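Local atomic coordinates of mannosephosphate isomerase, putative (PDB entry 1ZX5), a protein that probably interconverts D-mannose 6-phosphate and D-fructose 6-phosphate as a zinc-dependent isomerase of the type 1 family with cupin domains. Residues 42-47 against 81-86; 122-127 against 251-256. One frame throughout, in Å; residues are numbered along the deposited sequence.

Interaction 1 of 2, residues 42-47 against 81-86; sequences FSAHTS and SKFPIL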
loop_
_atom_site.group_PDB
_atom_site.type_symbol
_atom_site.label_atom_id
_atom_site.label_comp_id
_atom_site.label_asym_id
_atom_site.label_seq_id
_atom_site.Cartn_x
_atom_site.Cartn_y
_atom_site.Cartn_z
ATOM N N PHE A 42 9.422 -2.986 -2.888
ATOM C CA PHE A 42 10.341 -1.838 -2.962
ATOM C C PHE A 42 10.328 -1.014 -1.690
ATOM O O PHE A 42 10.360 0.214 -1.724
ATOM C CB PHE A 42 10.091 -0.991 -4.228
ATOM C CG PHE A 42 10.244 -1.783 -5.482
ATOM C CD1 PHE A 42 11.513 -2.199 -5.899
ATOM C CD2 PHE A 42 9.126 -2.191 -6.205
ATOM C CE1 PHE A 42 11.674 -2.977 -7.055
ATOM C CE2 PHE A 42 9.271 -2.955 -7.364
ATOM C CZ PHE A 42 10.553 -3.352 -7.787
ATOM N N SER A 43 10.287 -1.717 -0.558
ATOM C CA SER A 43 10.332 -1.079 0.741
ATOM C C SER A 43 11.676 -0.405 0.978
ATOM O O SER A 43 12.724 -1.049 0.889
ATOM C CB SER A 43 10.076 -2.095 1.846
ATOM O OG SER A 43 10.481 -1.564 3.101
ATOM N N ALA A 44 11.628 0.892 1.277
ATOM C CA ALA A 44 12.772 1.582 1.862
ATOM C C ALA A 44 12.517 1.866 3.349
ATOM O O ALA A 44 13.064 2.814 3.904
ATOM C CB ALA A 44 13.077 2.859 1.114
ATOM N N HIS A 45 11.672 1.058 3.983
ATOM C CA HIS A 45 11.439 1.181 5.412
ATOM C C HIS A 45 12.561 0.466 6.166
ATOM O O HIS A 45 12.842 -0.706 5.917
ATOM C CB HIS A 45 10.065 0.619 5.790
ATOM C CG HIS A 45 9.621 1.002 7.167
ATOM N ND1 HIS A 45 10.066 0.351 8.302
ATOM C CD2 HIS A 45 8.800 1.990 7.597
ATOM C CE1 HIS A 45 9.524 0.913 9.370
ATOM N NE2 HIS A 45 8.751 1.907 8.968
ATOM N N THR A 46 13.208 1.179 7.084
ATOM C CA THR A 46 14.397 0.657 7.779
ATOM C C THR A 46 14.183 -0.666 8.539
ATOM O O THR A 46 15.129 -1.430 8.716
ATOM C CB THR A 46 15.039 1.709 8.709
ATOM O OG1 THR A 46 14.098 2.084 9.722
ATOM C CG2 THR A 46 15.440 2.950 7.910
ATOM N N SER A 47 12.953 -0.950 8.968
ATOM C CA SER A 47 12.682 -2.205 9.672
ATOM C C SER A 47 12.741 -3.410 8.727
ATOM O O SER A 47 12.955 -4.543 9.165
ATOM C CB SER A 47 11.328 -2.150 10.401
ATOM O OG SER A 47 10.226 -2.190 9.488
ATOM N N SER A 81 12.085 14.468 0.803
ATOM C CA SER A 81 13.488 14.266 1.165
ATOM C C SER A 81 13.759 12.851 1.685
ATOM O O SER A 81 14.899 12.370 1.606
ATOM C CB SER A 81 13.970 15.325 2.164
ATOM O OG SER A 81 13.165 15.326 3.327
ATOM N N LYS A 82 12.735 12.199 2.236
ATOM C CA LYS A 82 12.825 10.779 2.581
ATOM C C LYS A 82 11.991 9.988 1.587
ATOM O O LYS A 82 11.102 10.547 0.939
ATOM C CB LYS A 82 12.305 10.502 3.997
ATOM C CG LYS A 82 12.890 11.394 5.090
ATOM C CD LYS A 82 12.385 10.961 6.478
ATOM C CE LYS A 82 12.693 12.026 7.548
ATOM N NZ LYS A 82 13.970 12.751 7.237
ATOM N N PHE A 83 12.261 8.690 1.485
ATOM C CA PHE A 83 11.498 7.841 0.592
ATOM C C PHE A 83 10.010 7.944 0.963
ATOM O O PHE A 83 9.643 7.709 2.108
ATOM C CB PHE A 83 12.003 6.398 0.610
ATOM C CG PHE A 83 11.488 5.573 -0.532
ATOM C CD1 PHE A 83 12.149 5.574 -1.759
ATOM C CD2 PHE A 83 10.333 4.803 -0.387
ATOM C CE1 PHE A 83 11.673 4.822 -2.825
ATOM C CE2 PHE A 83 9.845 4.045 -1.445
ATOM C CZ PHE A 83 10.518 4.050 -2.673
ATOM N N PRO A 84 9.171 8.358 -0.004
ATOM C CA PRO A 84 7.816 8.841 0.264
ATOM C C PRO A 84 6.713 7.814 0.561
ATOM O O PRO A 84 5.699 8.178 1.162
ATOM C CB PRO A 84 7.486 9.633 -1.002
ATOM C CG PRO A 84 8.295 8.986 -2.076
ATOM C CD PRO A 84 9.530 8.454 -1.435
ATOM N N ILE A 85 6.898 6.557 0.165
ATOM C CA ILE A 85 5.814 5.578 0.232
ATOM C C ILE A 85 6.256 4.187 0.678
ATOM O O ILE A 85 7.444 3.835 0.618
ATOM C CB ILE A 85 5.027 5.442 -1.144
ATOM C CG1 ILE A 85 5.961 5.006 -2.288
ATOM C CG2 ILE A 85 4.273 6.744 -1.503
ATOM C CD1 ILE A 85 5.223 4.664 -3.628
ATOM N N LEU A 86 5.273 3.391 1.094
ATOM C CA LEU A 86 5.466 1.973 1.323
ATOM C C LEU A 86 4.348 1.231 0.594
ATOM O O LEU A 86 3.163 1.555 0.755
ATOM C CB LEU A 86 5.453 1.649 2.831
ATOM C CG LEU A 86 5.465 0.169 3.259
ATOM C CD1 LEU A 86 6.677 -0.600 2.716
ATOM C CD2 LEU A 86 5.432 0.059 4.768
HETATM O O HOH W 1 9.203 2.138 1.886
#
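The loop that leaves strand 36-41 packs through S43 and A44 on F83 and L86, the latter in strand 85-92. These two strands are antiparallel neighbours in the sheet of the catalytic cupin domain. The contact is buried. A44 CB sits over one face of the F83 ring, 3.5 Å from F83 CG. This is a CH-pi contact, with A44 CB 3.9 Å from the centroid of the F83 ring and 28° off the ring normal. The F83 side chain swings CG anti to its backbone N (chi1 -165°), which brings the ring under the A44 methyl. Further out on the same ring, CE2 of F83 comes within 3.9 Å of F42 O, at an oblique approach. F65 meets the ring edge-to-face, and M61 of helix 61-73 touches both F83 and A44.

The loop turns here as an ST turn. S43 OG accepts from H45 N at 3.0 Å, and it is also hydrogen-bonded to R48 O. S43 CB packs on L86 CD1 at 3.8 Å. No direct hydrogen bond joins the segments. A water bridges them instead: it accepts from A44 N and donates to I85 O, 2.8 Å each. L86 pairs by backbone with S187 of strand 181-188, and S43 with S50.

Interaction 2 of 2, residues 122-127 against 251-256; sequences LVFNKG and ILYAAE. With EDO (1,2-ethanediol), chain C.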
loop_
_atom_site.group_PDB
_atom_site.type_symbol
_atom_site.label_atom_id
_atom_site.label_comp_id
_atom_site.label_asym_id
_atom_site.label_seq_id
_atom_site.Cartn_x
_atom_site.Cartn_y
_atom_site.Cartn_z
ATOM N N LEU A 122 -6.287 -0.834 -2.876
ATOM C CA LEU A 122 -6.871 -1.446 -4.059
ATOM C C LEU A 122 -7.123 -2.913 -3.729
ATOM O O LEU A 122 -6.202 -3.678 -3.442
ATOM C CB LEU A 122 -5.958 -1.316 -5.283
ATOM C CG LEU A 122 -6.513 -1.912 -6.591
ATOM C CD1 LEU A 122 -7.662 -1.063 -7.187
ATOM C CD2 LEU A 122 -5.387 -2.117 -7.612
ATOM N N VAL A 123 -8.390 -3.281 -3.769
ATOM C CA VAL A 123 -8.856 -4.590 -3.347
ATOM C C VAL A 123 -8.865 -5.519 -4.570
ATOM O O VAL A 123 -9.100 -5.067 -5.685
ATOM C CB VAL A 123 -10.272 -4.403 -2.726
ATOM C CG1 VAL A 123 -11.075 -5.675 -2.710
ATOM C CG2 VAL A 123 -10.180 -3.744 -1.330
ATOM N N PHE A 124 -8.606 -6.808 -4.366
ATOM C CA PHE A 124 -8.520 -7.751 -5.479
ATOM C C PHE A 124 -9.621 -8.791 -5.518
ATOM O O PHE A 124 -9.708 -9.546 -6.471
ATOM C CB PHE A 124 -7.149 -8.448 -5.505
ATOM C CG PHE A 124 -6.014 -7.514 -5.798
ATOM C CD1 PHE A 124 -5.950 -6.836 -7.019
ATOM C CD2 PHE A 124 -5.038 -7.277 -4.850
ATOM C CE1 PHE A 124 -4.920 -5.941 -7.293
ATOM C CE2 PHE A 124 -3.989 -6.404 -5.116
ATOM C CZ PHE A 124 -3.928 -5.735 -6.346
ATOM N N ASN A 125 -10.463 -8.840 -4.494
ATOM C CA ASN A 125 -11.415 -9.934 -4.390
ATOM C C ASN A 125 -12.718 -9.461 -3.763
ATOM O O ASN A 125 -12.899 -8.267 -3.529
ATOM C CB ASN A 125 -10.797 -11.116 -3.607
ATOM C CG ASN A 125 -10.662 -10.834 -2.109
ATOM O OD1 ASN A 125 -10.444 -9.692 -1.690
ATOM N ND2 ASN A 125 -10.801 -11.879 -1.298
ATOM N N LYS A 126 -13.613 -10.404 -3.494
ATOM C CA LYS A 126 -14.840 -10.108 -2.778
ATOM C C LYS A 126 -14.678 -10.494 -1.311
ATOM O O LYS A 126 -14.669 -11.673 -0.942
ATOM C CB LYS A 126 -16.048 -10.763 -3.462
ATOM C CG LYS A 126 -15.997 -10.539 -4.997
ATOM C CD LYS A 126 -17.351 -10.493 -5.721
ATOM C CE LYS A 126 -17.907 -11.866 -5.970
ATOM N NZ LYS A 126 -19.351 -11.782 -6.391
ATOM N N GLY A 127 -14.506 -9.475 -0.483
ATOM C CA GLY A 127 -14.254 -9.664 0.936
ATOM C C GLY A 127 -14.962 -8.550 1.659
ATOM O O GLY A 127 -15.890 -7.952 1.114
ATOM N N ILE A 251 5.777 2.847 -9.608
ATOM C CA ILE A 251 5.892 1.418 -9.346
ATOM C C ILE A 251 4.729 0.764 -10.083
ATOM O O ILE A 251 3.605 1.254 -10.039
ATOM C CB ILE A 251 5.882 1.079 -7.811
ATOM C CG1 ILE A 251 7.209 1.505 -7.153
ATOM C CG2 ILE A 251 5.624 -0.426 -7.563
ATOM C CD1 ILE A 251 7.216 1.474 -5.615
ATOM N N LEU A 252 5.012 -0.328 -10.776
ATOM C CA LEU A 252 3.994 -1.081 -11.499
ATOM C C LEU A 252 3.751 -2.385 -10.771
ATOM O O LEU A 252 4.702 -3.057 -10.375
ATOM C CB LEU A 252 4.470 -1.405 -12.929
ATOM C CG LEU A 252 4.951 -0.259 -13.815
ATOM C CD1 LEU A 252 5.552 -0.822 -15.120
ATOM C CD2 LEU A 252 3.817 0.743 -14.112
ATOM N N TYR A 253 2.488 -2.759 -10.603
ATOM C CA TYR A 253 2.172 -4.072 -10.055
ATOM C C TYR A 253 1.318 -4.837 -11.058
ATOM O O TYR A 253 0.279 -4.340 -11.499
ATOM C CB TYR A 253 1.464 -3.971 -8.691
ATOM C CG TYR A 253 0.960 -5.324 -8.229
ATOM C CD1 TYR A 253 1.848 -6.283 -7.718
ATOM C CD2 TYR A 253 -0.386 -5.661 -8.342
ATOM C CE1 TYR A 253 1.405 -7.550 -7.333
ATOM C CE2 TYR A 253 -0.849 -6.911 -7.951
ATOM C CZ TYR A 253 0.047 -7.850 -7.456
ATOM O OH TYR A 253 -0.411 -9.093 -7.086
ATOM N N ALA A 254 1.743 -6.051 -11.405
ATOM C CA ALA A 254 0.995 -6.884 -12.355
ATOM C C ALA A 254 -0.129 -7.629 -11.637
ATOM O O ALA A 254 0.114 -8.614 -10.951
ATOM C CB ALA A 254 1.941 -7.872 -13.078
ATOM N N ALA A 255 -1.346 -7.133 -11.771
ATOM C CA ALA A 255 -2.495 -7.709 -11.070
ATOM C C ALA A 255 -3.068 -8.936 -11.778
ATOM O O ALA A 255 -3.443 -9.903 -11.122
ATOM C CB ALA A 255 -3.589 -6.650 -10.876
ATOM N N GLU A 256 -3.167 -8.864 -13.109
ATOM C CA GLU A 256 -3.639 -9.965 -13.956
ATOM C C GLU A 256 -2.859 -9.958 -15.253
ATOM O O GLU A 256 -2.694 -8.909 -15.869
ATOM C CB GLU A 256 -5.134 -9.813 -14.321
ATOM C CG GLU A 256 -6.102 -10.017 -13.161
ATOM C CD GLU A 256 -7.540 -9.621 -13.503
ATOM O OE1 GLU A 256 -7.953 -9.766 -14.682
ATOM O OE2 GLU A 256 -8.257 -9.165 -12.584
HETATM C C1 EDO C . -5.015 -10.556 -8.207
HETATM O O1 EDO C . -5.029 -11.822 -7.515
HETATM C C2 EDO C . -3.848 -9.698 -7.702
HETATM O O2 EDO C . -2.635 -10.052 -8.369
#
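The F124 and Y253 rings meet obliquely between two sheets of the fold, F124 CZ 3.7 Å from Y253 CE2. The ring planes stand at 46° with centroids 5.8 Å apart, which is neither a stack nor a T-shaped pair. F124 CE1 also reaches A255 CB at 3.9 Å. With CG anti to its carbonyl carbon (chi1 -66°), F124 sends its ring toward Y253 and A255. L122 O lies over one face of the F124 ring.

This small apolar patch is the close part. The rest is looser, and F124 and A255 are partly exposed. A 1,2-ethanediol, probably from the crystallisation liquor, occupies that side. Its C2 rests over the other face of F124, 3.6 Å from CD1. Its O2 accepts from Y253 OH at 2.7 Å, near the tyrosine ring plane, and donates to A255 O at 2.9 Å. W24 NE1 is hydrogen-bonded to the diol as well. Strand 250-256 carries a classic beta bulge at its end, A255 and E256 opposite K292. Around the contact, F124 packs on L184 of strand 181-188, Y253 touches S274 of strand 274-277, and L122 reaches V294 of strand 291-298.

Overall arrangement
From the N terminus, the chain runs through strand 36-41 into the first segment of interaction 1. It then passes helix 61-73 and returns at 81-86, so this contact closes a short loop within the catalytic domain. Interaction 2 opens only later, at 122-127, and closes at 251-256 after 123 residues. The two contacts are therefore in series and neither nest nor cross. Interaction 1 joins the loop after strand 36-41 to the 81-86 return, with F42 and I85 reaching the five-stranded sheet. Interaction 2 ties the chain just after strand 119-123 to strand 250-256 of the C-terminal cupin domain. Their centres lie about 21 Å apart, yet I251 CD1 packs 4.0 Å from F42 CB.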